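Local coordinates for probable branched-chain amino acid ABC transporter, amino acid binding protein (PDB 3LKB) that probably serves as the amino acid binding protein of a branched-chain amino acid ABC transporter and holds a bound valine in this crystal form, at residues P122-S127 with E354-L359; G332-V335 with V341-D344; F249-S254 with G364-V369; L133-A138 with S375-K380. The protein carries 2 engineered substitutions. All blocks are in the same frame, centred on the assembly; numbering follows the deposited sequence.

In the fold
Along the chain the eight segments run 122-127, 133-138, 249-254, 332-335, 341-344, 354-359, 364-369 and 375-380, so contact 2 is nested inside the loops closed by the other three. Contacts 1 and 3 reach one mixed sheet, where strand 357-362 lies between strands 250-253 and 365-368; their centres are about 12 Å apart. Contacts 1 and 4 share helix 126-140, which packs on that sheet. Contact 2 lies in the long loop between helix 313-321 and strand 357-362, its centre about 21 Å from that of contact 4. Contacts 1, 3 and 4 join the last strands and C-terminal helix to helix 126-140 and strand 250-253; contact 1 includes a valine-pocket residue and contact 2 a sodium ligand.

Contact 1. Residues P122-S127 with E354-L359; sequences PTTSYS and EGLRIL. With VAL (valine), chain C.
No hydrogen bond joins the two segments: instead the methyl CG2 of Thr124 is pushed up against a backbone carbonyl, 3.2 Å from O of Glu354, and it also lies 3.6 Å from O of Gly355. With its hydroxyl between the backbone N and the carbonyl carbon (chi1 60°), Thr124 swings that methyl to the Glu354 side and leaves OG1 over Leu356, 3.6 Å from CD2 of Leu356. The two side chains cross at about a right angle. OG1 has polar partners on Gln129 and Ser254, so the hydroxyl is buried but satisfied. Consistent with the interlobe crossings of the leucine-binding protein family, the chain turns a corner at Pro122 and enters helix 126-140, whose N-cap is Ser125, while 354-356 lead into strand 357-362 of the mixed sheet. An alanine in place of Thr124 would remove both branches, which would probably leave Gln129 and Ser254 short of a hydrogen-bond partner and open a gap beside Leu356. Two residues on, Tyr126 is one of the residues lining the pocket of the bound valine.

Contact 2. Residues G332-V335 with V341-D344; sequences GFAV and VEID. With NA (sodium ion), chain E.
Glu342 reaches across to Gly332, Phe333 and Ala334 and sets its carboxylate in an anion-binding nest, three successive backbone N-H groups converging on it. Gly332 has a positive phi and Phe333 a negative one, the alternation that defines a nest. Both segments belong to the irregular loop between helix 313-321 and strand 357-362.

The hydrogen bonds come first. N of Gly332 meets OE1 of Glu342 at 2.7 Å on its syn lone pair. OE2 takes two donors from the same face of the carboxylate: N of Phe333 on the syn side but tilted out of the plane, and N of Ala334 from above it, 3.0 Å from OE2 of Glu342 and nearly straight at 174°. The trans chi1 of Glu342 (-167°) and its extended chain deliver the group. Three N-H groups would probably help stabilise the buried carboxylate as an anion.

Packing adds to this: CG of Glu342 lies 3.2 Å from O of Ala334, and Phe333 turns its ring onto helix 285-308. With a leucine in place of this glutamate, three converging N-H groups would probably lose their acceptor and the turn at Gly332 be free to shift.

Metal binding closes the segment. Sodium is held by O of Asp344 at 2.2 Å, by a water, by the carbonyls of Thr351 and Gly352, and by OD1 of Asp344 at 2.4 Å.

Contact 3. Residues F249-S254 with G364-V369; sequences FLWATS and GRFVPV
Trp251 holds CG trans to its own N (chi1 179°), while Phe366 turns its ring to the N side, trans to its carbonyl carbon (chi1 -77°); together these rotations bring the two aromatic groups over the strand that separates them. The result is an edge-to-face pair. The benzo edge of Trp251 points at one face of Phe366, with CE3 of Trp251 3.6 Å from CG of Phe366. The six-membered ring of Trp251 and the Phe366 ring have centroids 4.8 Å apart. Their planes stand at 58°. CB of Trp251 adds a contact, 3.6 Å from CE1 of Phe366.

Phe249 fills in beside this pair. CD2 of Phe249 is 3.8 Å from CZ of Phe366, and CE1 of Phe366 lies in the plane of the Phe249 ring, at its edge. The same CE1 approaches the carbonyl O of Phe249 at 3.6 Å, so the outer end of Phe366 lies against the carbonyl and ring of Phe249. The indole is further fixed by Thr253, whose CG2 sits over one of its faces, and by a hydrogen bond from NE1 of Trp251 to O of His231.

A smaller apolar touch joins Leu250 to Val369, CD2 to CG2 at 4.3 Å. In the mixed seven-stranded sheet, strand 357-362 runs antiparallel between 250-253 and 365-368, the latter an outermost strand in this chain; it hydrogen-bonds to Phe249 and Trp251 through its backbone, and Phe366 rests on its Ala361. Leu250 packs on Tyr136 of helix 126-140, beside Ala252, which touches Gln129 and Leu133, while Phe249 leans on His227 of strand 226-229.

Contact 4. Residues L133-A138 with S375-K380; sequences LLEYIA and SALFRK
Glu135 of helix 126-140 takes a hydrogen bond from Ser375, the N-cap residue of helix 376-383, so the C-terminal helix is fastened to its neighbour right at its first turn, within the lobe built on the mixed sheet. OG of Ser375 donates to OE1 of Glu135 at 2.9 Å and meets that oxygen nearly along the C-O axis.

Rotated trans to N (chi1 171°), OG of Ser375 also accepts from N of Phe378 at 3.0 Å, a nearly straight capping bond. Its proton therefore goes outward to Glu135 while it receives a helix N-H, and the glutamate acts as second shell to the cap, fixing how the hydroxyl is turned. A helix N-terminus close by would probably favour the charged carboxylate.

Glu135 reaches this position with CG on the N side (chi1 -86°) and an extended chain beyond it. On the way it slides past Leu377 in the opposite direction: Leu377 has CG anti to its N (chi1 -177°), which helps bring its CD2 to 3.8 Å from CG of Glu135, and OE1 of Glu135 is the same distance from CB of Leu377. Leu377 is buried, with Val131 of helix 126-140 and Leu170 of helix 160-170 beside it.

Glu128, two turns earlier on the same helix, completes the grip: its carboxylate takes the backbone N of Ser375 and forms a salt bridge with Arg379. NH1 of Arg379 also donates to O of Ser375 at 3.2 Å, approaching from well above that carbonyl's plane, and it lies at the edge of the Phe378 ring, in its plane.

Contact 1. Residues P122-S127 with E354-L359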
loop_
_atom_site.group_PDB
_atom_site.type_symbol
_atom_site.label_atom_id
_atom_site.label_comp_id
_atom_site.label_asym_id
_atom_site.label_seq_id
_atom_site.Cartn_x
_atom_site.Cartn_y
_atom_site.Cartn_z
ATOM N N PRO A 122 -20.874 -11.347 0.705
ATOM C CA PRO A 122 -21.527 -10.393 1.590
ATOM C C PRO A 122 -22.473 -9.498 0.816
ATOM O O PRO A 122 -23.486 -9.115 1.366
ATOM C CB PRO A 122 -20.362 -9.563 2.155
ATOM C CG PRO A 122 -19.204 -10.380 2.029
ATOM C CD PRO A 122 -19.412 -11.168 0.731
ATOM N N THR A 123 -22.164 -9.199 -0.455
ATOM C CA THR A 123 -23.036 -8.305 -1.250
ATOM C C THR A 123 -23.288 -8.752 -2.680
ATOM O O THR A 123 -22.808 -9.782 -3.117
ATOM C CB THR A 123 -22.520 -6.834 -1.306
ATOM O OG1 THR A 123 -21.443 -6.712 -2.255
ATOM C CG2 THR A 123 -22.097 -6.307 0.060
ATOM N N THR A 124 -24.011 -7.937 -3.431
ATOM C CA THR A 124 -24.241 -8.213 -4.848
ATOM C C THR A 124 -22.967 -8.521 -5.636
ATOM O O THR A 124 -21.862 -8.138 -5.240
ATOM C CB THR A 124 -24.953 -7.044 -5.543
ATOM O OG1 THR A 124 -24.147 -5.844 -5.435
ATOM C CG2 THR A 124 -26.355 -6.854 -4.931
ATOM N N SER A 125 -23.127 -9.213 -6.761
ATOM C CA SER A 125 -21.989 -9.699 -7.522
ATOM C C SER A 125 -21.569 -8.612 -8.518
ATOM O O SER A 125 -22.348 -7.673 -8.763
ATOM C CB SER A 125 -22.376 -10.985 -8.245
ATOM O OG SER A 125 -23.348 -10.744 -9.258
ATOM N N TYR A 126 -20.366 -8.754 -9.080
ATOM C CA TYR A 126 -19.895 -7.879 -10.156
ATOM C C TYR A 126 -20.872 -7.896 -11.320
ATOM O O TYR A 126 -21.184 -6.845 -11.881
ATOM C CB TYR A 126 -18.498 -8.302 -10.695
ATOM C CG TYR A 126 -17.397 -8.326 -9.650
ATOM C CD1 TYR A 126 -17.239 -7.258 -8.793
ATOM C CD2 TYR A 126 -16.510 -9.431 -9.518
ATOM C CE1 TYR A 126 -16.276 -7.242 -7.872
ATOM C CE2 TYR A 126 -15.532 -9.422 -8.561
ATOM C CZ TYR A 126 -15.438 -8.306 -7.745
ATOM O OH TYR A 126 -14.533 -8.162 -6.764
ATOM N N SER A 127 -21.321 -9.088 -11.685
ATOM C CA SER A 127 -22.334 -9.258 -12.741
ATOM C C SER A 127 -23.653 -8.492 -12.551
ATOM O O SER A 127 -24.082 -7.770 -13.462
ATOM C CB SER A 127 -22.639 -10.747 -12.942
ATOM O OG SER A 127 -21.482 -11.365 -13.438
ATOM N N GLU A 354 -28.585 -8.465 -1.005
ATOM C CA GLU A 354 -28.942 -8.659 -2.397
ATOM C C GLU A 354 -29.316 -7.347 -3.143
ATOM O O GLU A 354 -29.422 -7.336 -4.375
ATOM C CB GLU A 354 -30.036 -9.753 -2.511
ATOM C CG GLU A 354 -31.471 -9.356 -2.116
ATOM C CD GLU A 354 -31.696 -9.013 -0.614
ATOM O OE1 GLU A 354 -30.826 -9.324 0.261
ATOM O OE2 GLU A 354 -32.788 -8.441 -0.332
ATOM N N GLY A 355 -29.534 -6.261 -2.413
ATOM C CA GLY A 355 -29.793 -4.969 -3.049
ATOM C C GLY A 355 -28.542 -4.138 -3.304
ATOM O O GLY A 355 -27.482 -4.302 -2.644
ATOM N N LEU A 356 -28.658 -3.251 -4.290
ATOM C CA LEU A 356 -27.602 -2.318 -4.639
ATOM C C LEU A 356 -28.298 -1.043 -5.085
ATOM O O LEU A 356 -29.529 -1.045 -5.245
ATOM C CB LEU A 356 -26.659 -2.885 -5.725
ATOM C CG LEU A 356 -27.267 -3.467 -7.008
ATOM C CD1 LEU A 356 -27.950 -2.428 -7.807
ATOM C CD2 LEU A 356 -26.191 -4.093 -7.844
ATOM N N ARG A 357 -27.533 0.035 -5.227
ATOM C CA ARG A 357 -28.037 1.249 -5.839
ATOM C C ARG A 357 -27.022 1.738 -6.865
ATOM O O ARG A 357 -25.877 1.262 -6.907
ATOM C CB ARG A 357 -28.223 2.377 -4.784
ATOM C CG ARG A 357 -29.008 2.034 -3.510
ATOM C CD ARG A 357 -29.002 3.204 -2.570
ATOM N NE ARG A 357 -27.753 3.307 -1.814
ATOM C CZ ARG A 357 -27.497 4.233 -0.884
ATOM N NH1 ARG A 357 -28.427 5.154 -0.595
ATOM N NH2 ARG A 357 -26.306 4.245 -0.256
ATOM N N ILE A 358 -27.461 2.653 -7.721
ATOM C CA ILE A 358 -26.551 3.427 -8.528
ATOM C C ILE A 358 -26.389 4.799 -7.865
ATOM O O ILE A 358 -27.374 5.455 -7.481
ATOM C CB ILE A 358 -27.084 3.594 -9.971
ATOM C CG1 ILE A 358 -27.517 2.247 -10.597
ATOM C CG2 ILE A 358 -26.160 4.421 -10.876
ATOM C CD1 ILE A 358 -26.520 1.243 -10.633
ATOM N N LEU A 359 -25.140 5.227 -7.705
ATOM C CA LEU A 359 -24.863 6.556 -7.157
ATOM C C LEU A 359 -24.143 7.380 -8.225
ATOM O O LEU A 359 -23.469 6.810 -9.088
ATOM C CB LEU A 359 -24.050 6.482 -5.858
ATOM C CG LEU A 359 -24.694 5.528 -4.808
ATOM C CD1 LEU A 359 -24.231 4.090 -4.823
ATOM C CD2 LEU A 359 -24.610 6.023 -3.399
HETATM N N VAL C . -10.124 -6.798 -6.371
HETATM C CA VAL C . -11.176 -7.855 -6.108
HETATM C C VAL C . -11.093 -8.485 -4.761
HETATM O O VAL C . -11.790 -7.963 -3.918
HETATM C CB VAL C . -11.137 -9.009 -7.083
HETATM C CG1 VAL C . -9.930 -9.803 -6.953
HETATM C CG2 VAL C . -12.244 -9.825 -6.826
#

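Contact 2. Residues G332-V335 with V341-D344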
loop_
_atom_site.group_PDB
_atom_site.type_symbol
_atom_site.label_atom_id
_atom_site.label_comp_id
_atom_site.label_asym_id
_atom_site.label_seq_id
_atom_site.Cartn_x
_atom_site.Cartn_y
_atom_site.Cartn_z
ATOM N N GLY A 332 -26.058 -2.434 9.544
ATOM C CA GLY A 332 -26.137 -1.112 8.920
ATOM C C GLY A 332 -24.945 -0.783 8.026
ATOM O O GLY A 332 -24.575 0.349 7.905
ATOM N N PHE A 333 -24.327 -1.775 7.388
ATOM C CA PHE A 333 -23.233 -1.454 6.447
ATOM C C PHE A 333 -23.677 -1.366 5.000
ATOM O O PHE A 333 -23.153 -0.537 4.225
ATOM C CB PHE A 333 -22.070 -2.434 6.554
ATOM C CG PHE A 333 -21.320 -2.311 7.816
ATOM C CD1 PHE A 333 -20.690 -1.119 8.139
ATOM C CD2 PHE A 333 -21.227 -3.369 8.681
ATOM C CE1 PHE A 333 -19.944 -1.006 9.299
ATOM C CE2 PHE A 333 -20.498 -3.269 9.857
ATOM C CZ PHE A 333 -19.869 -2.093 10.176
ATOM N N ALA A 334 -24.652 -2.194 4.648
ATOM C CA ALA A 334 -25.137 -2.274 3.291
ATOM C C ALA A 334 -26.604 -1.979 3.297
ATOM O O ALA A 334 -27.258 -2.148 4.331
ATOM C CB ALA A 334 -24.886 -3.692 2.702
ATOM N N VAL A 335 -27.117 -1.591 2.137
ATOM C CA VAL A 335 -28.505 -1.236 1.952
ATOM C C VAL A 335 -29.412 -2.479 2.011
ATOM O O VAL A 335 -28.928 -3.594 1.954
ATOM C CB VAL A 335 -28.692 -0.509 0.598
ATOM C CG1 VAL A 335 -27.885 0.728 0.552
ATOM C CG2 VAL A 335 -28.331 -1.412 -0.591
ATOM N N VAL A 341 -34.230 -7.701 3.966
ATOM C CA VAL A 341 -33.381 -7.359 5.101
ATOM C C VAL A 341 -31.948 -7.223 4.615
ATOM O O VAL A 341 -31.673 -7.481 3.440
ATOM C CB VAL A 341 -33.512 -8.394 6.261
ATOM C CG1 VAL A 341 -34.748 -8.073 7.120
ATOM C CG2 VAL A 341 -33.620 -9.803 5.721
ATOM N N GLU A 342 -31.045 -6.816 5.511
ATOM C CA GLU A 342 -29.678 -6.503 5.138
ATOM C C GLU A 342 -28.868 -7.777 4.882
ATOM O O GLU A 342 -28.711 -8.185 3.740
ATOM C CB GLU A 342 -29.002 -5.626 6.183
ATOM C CG GLU A 342 -27.683 -4.988 5.718
ATOM C CD GLU A 342 -26.944 -4.269 6.864
ATOM O OE1 GLU A 342 -27.609 -3.938 7.895
ATOM O OE2 GLU A 342 -25.704 -4.029 6.740
ATOM N N ILE A 343 -28.354 -8.407 5.919
ATOM C CA ILE A 343 -27.553 -9.603 5.677
ATOM C C ILE A 343 -28.324 -10.885 5.971
ATOM O O ILE A 343 -28.560 -11.201 7.112
ATOM C CB ILE A 343 -26.232 -9.605 6.495
ATOM C CG1 ILE A 343 -25.471 -8.280 6.339
ATOM C CG2 ILE A 343 -25.375 -10.782 6.082
ATOM C CD1 ILE A 343 -25.025 -7.986 4.887
ATOM N N ASP A 344 -28.692 -11.618 4.940
ATOM C CA ASP A 344 -29.403 -12.862 5.117
ATOM C C ASP A 344 -28.910 -13.935 4.157
ATOM O O ASP A 344 -28.717 -13.666 2.944
ATOM C CB ASP A 344 -30.955 -12.690 5.077
ATOM C CG ASP A 344 -31.479 -12.107 3.756
ATOM O OD1 ASP A 344 -30.718 -11.497 2.935
ATOM O OD2 ASP A 344 -32.698 -12.258 3.527
HETATM NA NA NA E . -29.323 -12.448 1.188
HETATM O O HOH W 1 -31.146 -12.841 -0.162
#

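Contact 3. Residues F249-S254 with G364-V369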
loop_
_atom_site.group_PDB
_atom_site.type_symbol
_atom_site.label_atom_id
_atom_site.label_comp_id
_atom_site.label_asym_id
_atom_site.label_seq_id
_atom_site.Cartn_x
_atom_site.Cartn_y
_atom_site.Cartn_z
ATOM N N PHE A 249 -19.552 10.492 -12.728
ATOM C CA PHE A 249 -19.329 9.051 -12.755
ATOM C C PHE A 249 -20.509 8.290 -12.124
ATOM O O PHE A 249 -20.987 8.698 -11.072
ATOM C CB PHE A 249 -18.116 8.708 -11.929
ATOM C CG PHE A 249 -17.640 7.304 -12.104
ATOM C CD1 PHE A 249 -16.893 6.948 -13.244
ATOM C CD2 PHE A 249 -17.910 6.338 -11.141
ATOM C CE1 PHE A 249 -16.388 5.631 -13.405
ATOM C CE2 PHE A 249 -17.454 5.009 -11.291
ATOM C CZ PHE A 249 -16.688 4.654 -12.414
ATOM N N LEU A 250 -20.912 7.160 -12.707
ATOM C CA LEU A 250 -22.024 6.402 -12.151
ATOM C C LEU A 250 -21.541 5.076 -11.591
ATOM O O LEU A 250 -20.928 4.291 -12.288
ATOM C CB LEU A 250 -23.098 6.186 -13.201
ATOM C CG LEU A 250 -23.966 7.399 -13.579
ATOM C CD1 LEU A 250 -24.653 7.098 -14.831
ATOM C CD2 LEU A 250 -25.018 7.712 -12.476
ATOM N N TRP A 251 -21.850 4.815 -10.330
ATOM C CA TRP A 251 -21.257 3.743 -9.572
ATOM C C TRP A 251 -22.324 2.827 -8.947
ATOM O O TRP A 251 -23.267 3.289 -8.337
ATOM C CB TRP A 251 -20.421 4.420 -8.485
ATOM C CG TRP A 251 -19.696 3.508 -7.526
ATOM C CD1 TRP A 251 -19.075 2.340 -7.817
ATOM C CD2 TRP A 251 -19.508 3.728 -6.131
ATOM N NE1 TRP A 251 -18.484 1.808 -6.682
ATOM C CE2 TRP A 251 -18.755 2.625 -5.626
ATOM C CE3 TRP A 251 -19.918 4.740 -5.236
ATOM C CZ2 TRP A 251 -18.405 2.504 -4.267
ATOM C CZ3 TRP A 251 -19.564 4.626 -3.893
ATOM C CH2 TRP A 251 -18.830 3.506 -3.418
ATOM N N ALA A 252 -22.224 1.556 -9.199
ATOM C CA ALA A 252 -23.058 0.555 -8.598
ATOM C C ALA A 252 -22.386 -0.131 -7.419
ATOM O O ALA A 252 -21.285 -0.602 -7.512
ATOM C CB ALA A 252 -23.473 -0.420 -9.608
ATOM N N THR A 253 -23.103 -0.163 -6.322
ATOM C CA THR A 253 -22.628 -0.659 -5.042
ATOM C C THR A 253 -23.749 -0.985 -4.075
ATOM O O THR A 253 -24.757 -0.435 -4.136
ATOM C CB THR A 253 -21.527 0.293 -4.390
ATOM O OG1 THR A 253 -20.918 -0.344 -3.301
ATOM C CG2 THR A 253 -22.047 1.601 -3.966
ATOM N N SER A 254 -23.519 -1.899 -3.166
ATOM C CA SER A 254 -24.449 -2.236 -2.110
ATOM C C SER A 254 -24.293 -1.472 -0.799
ATOM O O SER A 254 -25.081 -1.551 0.055
ATOM C CB SER A 254 -24.351 -3.720 -1.790
ATOM O OG SER A 254 -24.976 -4.492 -2.701
ATOM N N GLY A 364 -17.987 16.141 -5.709
ATOM C CA GLY A 364 -17.000 15.470 -4.867
ATOM C C GLY A 364 -17.516 14.379 -3.943
ATOM O O GLY A 364 -16.775 13.805 -3.127
ATOM N N ARG A 365 -18.796 14.078 -4.087
ATOM C CA ARG A 365 -19.420 13.105 -3.229
ATOM C C ARG A 365 -20.361 12.222 -4.063
ATOM O O ARG A 365 -21.140 12.733 -4.926
ATOM C CB ARG A 365 -20.157 13.865 -2.102
ATOM C CG ARG A 365 -21.246 13.060 -1.386
ATOM C CD ARG A 365 -22.294 13.985 -0.727
ATOM N NE ARG A 365 -21.690 14.612 0.438
ATOM C CZ ARG A 365 -22.302 15.407 1.302
ATOM N NH1 ARG A 365 -23.592 15.734 1.148
ATOM N NH2 ARG A 365 -21.602 15.869 2.333
ATOM N N PHE A 366 -20.308 10.917 -3.821
ATOM C CA PHE A 366 -21.346 10.030 -4.412
ATOM C C PHE A 366 -22.775 10.136 -3.829
ATOM O O PHE A 366 -22.987 9.878 -2.664
ATOM C CB PHE A 366 -20.870 8.584 -4.428
ATOM C CG PHE A 366 -19.901 8.316 -5.523
ATOM C CD1 PHE A 366 -20.368 8.067 -6.833
ATOM C CD2 PHE A 366 -18.525 8.374 -5.299
ATOM C CE1 PHE A 366 -19.486 7.849 -7.885
ATOM C CE2 PHE A 366 -17.627 8.119 -6.358
ATOM C CZ PHE A 366 -18.109 7.873 -7.671
ATOM N N VAL A 367 -23.742 10.513 -4.659
ATOM C CA VAL A 367 -25.109 10.772 -4.247
ATOM C C VAL A 367 -25.985 9.661 -4.836
ATOM O O VAL A 367 -25.894 9.373 -6.014
ATOM C CB VAL A 367 -25.613 12.094 -4.888
ATOM C CG1 VAL A 367 -27.081 12.263 -4.672
ATOM C CG2 VAL A 367 -24.815 13.296 -4.361
ATOM N N PRO A 368 -26.849 9.044 -4.014
ATOM C CA PRO A 368 -27.738 8.011 -4.591
ATOM C C PRO A 368 -28.745 8.589 -5.564
ATOM O O PRO A 368 -29.474 9.523 -5.223
ATOM C CB PRO A 368 -28.486 7.435 -3.372
ATOM C CG PRO A 368 -28.248 8.429 -2.250
ATOM C CD PRO A 368 -26.884 9.055 -2.536
ATOM N N VAL A 369 -28.771 8.053 -6.771
ATOM C CA VAL A 369 -29.801 8.403 -7.719
ATOM C C VAL A 369 -30.786 7.228 -7.912
ATOM O O VAL A 369 -31.541 7.224 -8.878
ATOM C CB VAL A 369 -29.207 8.851 -9.077
ATOM C CG1 VAL A 369 -28.448 10.142 -8.933
ATOM C CG2 VAL A 369 -28.312 7.763 -9.690
#

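Contact 4. Residues L133-A138 with S375-K380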
loop_
_atom_site.group_PDB
_atom_site.type_symbol
_atom_site.label_atom_id
_atom_site.label_comp_id
_atom_site.label_asym_id
_atom_site.label_seq_id
_atom_site.Cartn_x
_atom_site.Cartn_y
_atom_site.Cartn_z
ATOM N N LEU A 133 -26.056 -1.387 -14.094
ATOM C CA LEU A 133 -25.552 -0.262 -14.877
ATOM C C LEU A 133 -26.000 -0.259 -16.373
ATOM O O LEU A 133 -26.333 0.798 -16.933
ATOM C CB LEU A 133 -24.006 -0.254 -14.833
ATOM C CG LEU A 133 -23.408 0.079 -13.470
ATOM C CD1 LEU A 133 -21.967 -0.243 -13.461
ATOM C CD2 LEU A 133 -23.688 1.553 -13.031
ATOM N N LEU A 134 -25.954 -1.409 -17.022
ATOM C CA LEU A 134 -26.403 -1.487 -18.405
ATOM C C LEU A 134 -27.863 -1.172 -18.497
ATOM O O LEU A 134 -28.272 -0.538 -19.477
ATOM C CB LEU A 134 -26.147 -2.843 -19.043
ATOM C CG LEU A 134 -24.672 -3.228 -19.239
ATOM C CD1 LEU A 134 -24.532 -4.677 -19.699
ATOM C CD2 LEU A 134 -23.968 -2.307 -20.202
ATOM N N GLU A 135 -28.645 -1.583 -17.492
ATOM C CA GLU A 135 -30.062 -1.307 -17.522
ATOM C C GLU A 135 -30.202 0.198 -17.478
ATOM O O GLU A 135 -30.902 0.804 -18.284
ATOM C CB GLU A 135 -30.769 -1.911 -16.325
ATOM C CG GLU A 135 -31.183 -3.361 -16.519
ATOM C CD GLU A 135 -32.186 -3.844 -15.437
ATOM O OE1 GLU A 135 -31.697 -4.546 -14.492
ATOM O OE2 GLU A 135 -33.422 -3.507 -15.539
ATOM N N TYR A 136 -29.477 0.809 -16.553
ATOM C CA TYR A 136 -29.489 2.239 -16.406
ATOM C C TYR A 136 -29.078 2.895 -17.752
ATOM O O TYR A 136 -29.719 3.844 -18.183
ATOM C CB TYR A 136 -28.560 2.633 -15.262
ATOM C CG TYR A 136 -28.570 4.100 -14.985
ATOM C CD1 TYR A 136 -29.321 4.614 -13.952
ATOM C CD2 TYR A 136 -27.875 4.977 -15.795
ATOM C CE1 TYR A 136 -29.372 5.986 -13.713
ATOM C CE2 TYR A 136 -27.902 6.344 -15.563
ATOM C CZ TYR A 136 -28.658 6.826 -14.530
ATOM O OH TYR A 136 -28.694 8.148 -14.285
ATOM N N ILE A 137 -28.038 2.390 -18.421
ATOM C CA ILE A 137 -27.695 2.916 -19.738
ATOM C C ILE A 137 -28.883 2.849 -20.743
ATOM O O ILE A 137 -29.138 3.829 -21.441
ATOM C CB ILE A 137 -26.464 2.219 -20.358
ATOM C CG1 ILE A 137 -25.182 2.620 -19.630
ATOM C CG2 ILE A 137 -26.355 2.566 -21.868
ATOM C CD1 ILE A 137 -24.024 1.633 -19.846
ATOM N N ALA A 138 -29.566 1.698 -20.818
ATOM C CA ALA A 138 -30.628 1.471 -21.819
ATOM C C ALA A 138 -31.849 2.362 -21.532
ATOM O O ALA A 138 -32.497 2.806 -22.443
ATOM C CB ALA A 138 -31.031 -0.022 -21.891
ATOM N N SER A 375 -31.572 -6.842 -9.604
ATOM C CA SER A 375 -31.760 -6.904 -11.066
ATOM C C SER A 375 -32.363 -8.237 -11.532
ATOM O O SER A 375 -31.680 -9.250 -11.567
ATOM C CB SER A 375 -30.458 -6.636 -11.828
ATOM O OG SER A 375 -30.651 -6.906 -13.213
ATOM N N ALA A 376 -33.639 -8.249 -11.899
ATOM C CA ALA A 376 -34.209 -9.459 -12.481
ATOM C C ALA A 376 -33.524 -9.801 -13.820
ATOM O O ALA A 376 -33.294 -10.997 -14.117
ATOM C CB ALA A 376 -35.705 -9.298 -12.658
ATOM N N LEU A 377 -33.180 -8.784 -14.624
ATOM C CA LEU A 377 -32.373 -9.039 -15.836
ATOM C C LEU A 377 -31.094 -9.898 -15.575
ATOM O O LEU A 377 -30.814 -10.886 -16.282
ATOM C CB LEU A 377 -31.990 -7.742 -16.525
ATOM C CG LEU A 377 -31.205 -7.906 -17.845
ATOM C CD1 LEU A 377 -31.897 -8.895 -18.789
ATOM C CD2 LEU A 377 -31.028 -6.571 -18.578
ATOM N N PHE A 378 -30.315 -9.513 -14.575
ATOM C CA PHE A 378 -29.193 -10.328 -14.137
ATOM C C PHE A 378 -29.589 -11.781 -13.915
ATOM O O PHE A 378 -28.862 -12.706 -14.321
ATOM C CB PHE A 378 -28.554 -9.779 -12.856
ATOM C CG PHE A 378 -27.724 -10.800 -12.121
ATOM C CD1 PHE A 378 -26.564 -11.297 -12.675
ATOM C CD2 PHE A 378 -28.124 -11.282 -10.894
ATOM C CE1 PHE A 378 -25.795 -12.267 -12.012
ATOM C CE2 PHE A 378 -27.358 -12.224 -10.237
ATOM C CZ PHE A 378 -26.196 -12.734 -10.805
ATOM N N ARG A 379 -30.715 -12.008 -13.250
ATOM C CA ARG A 379 -31.084 -13.392 -12.999
ATOM C C ARG A 379 -31.495 -14.113 -14.296
ATOM O O ARG A 379 -31.092 -15.259 -14.489
ATOM C CB ARG A 379 -32.117 -13.527 -11.889
ATOM C CG ARG A 379 -31.631 -13.114 -10.549
ATOM C CD ARG A 379 -32.775 -12.701 -9.669
ATOM N NE ARG A 379 -32.375 -12.413 -8.282
ATOM C CZ ARG A 379 -31.588 -11.399 -7.878
ATOM N NH1 ARG A 379 -31.084 -10.525 -8.735
ATOM N NH2 ARG A 379 -31.332 -11.237 -6.589
ATOM N N LYS A 380 -32.226 -13.451 -15.205
ATOM C CA LYS A 380 -32.490 -14.128 -16.484
ATOM C C LYS A 380 -31.223 -14.502 -17.262
ATOM O O LYS A 380 -31.069 -15.645 -17.634
ATOM C CB LYS A 380 -33.545 -13.462 -17.390
ATOM C CG LYS A 380 -33.358 -12.005 -17.681
ATOM C CD LYS A 380 -34.318 -11.036 -16.825
ATOM C CE LYS A 380 -35.725 -10.720 -17.472
ATOM N NZ LYS A 380 -36.239 -9.337 -17.241
#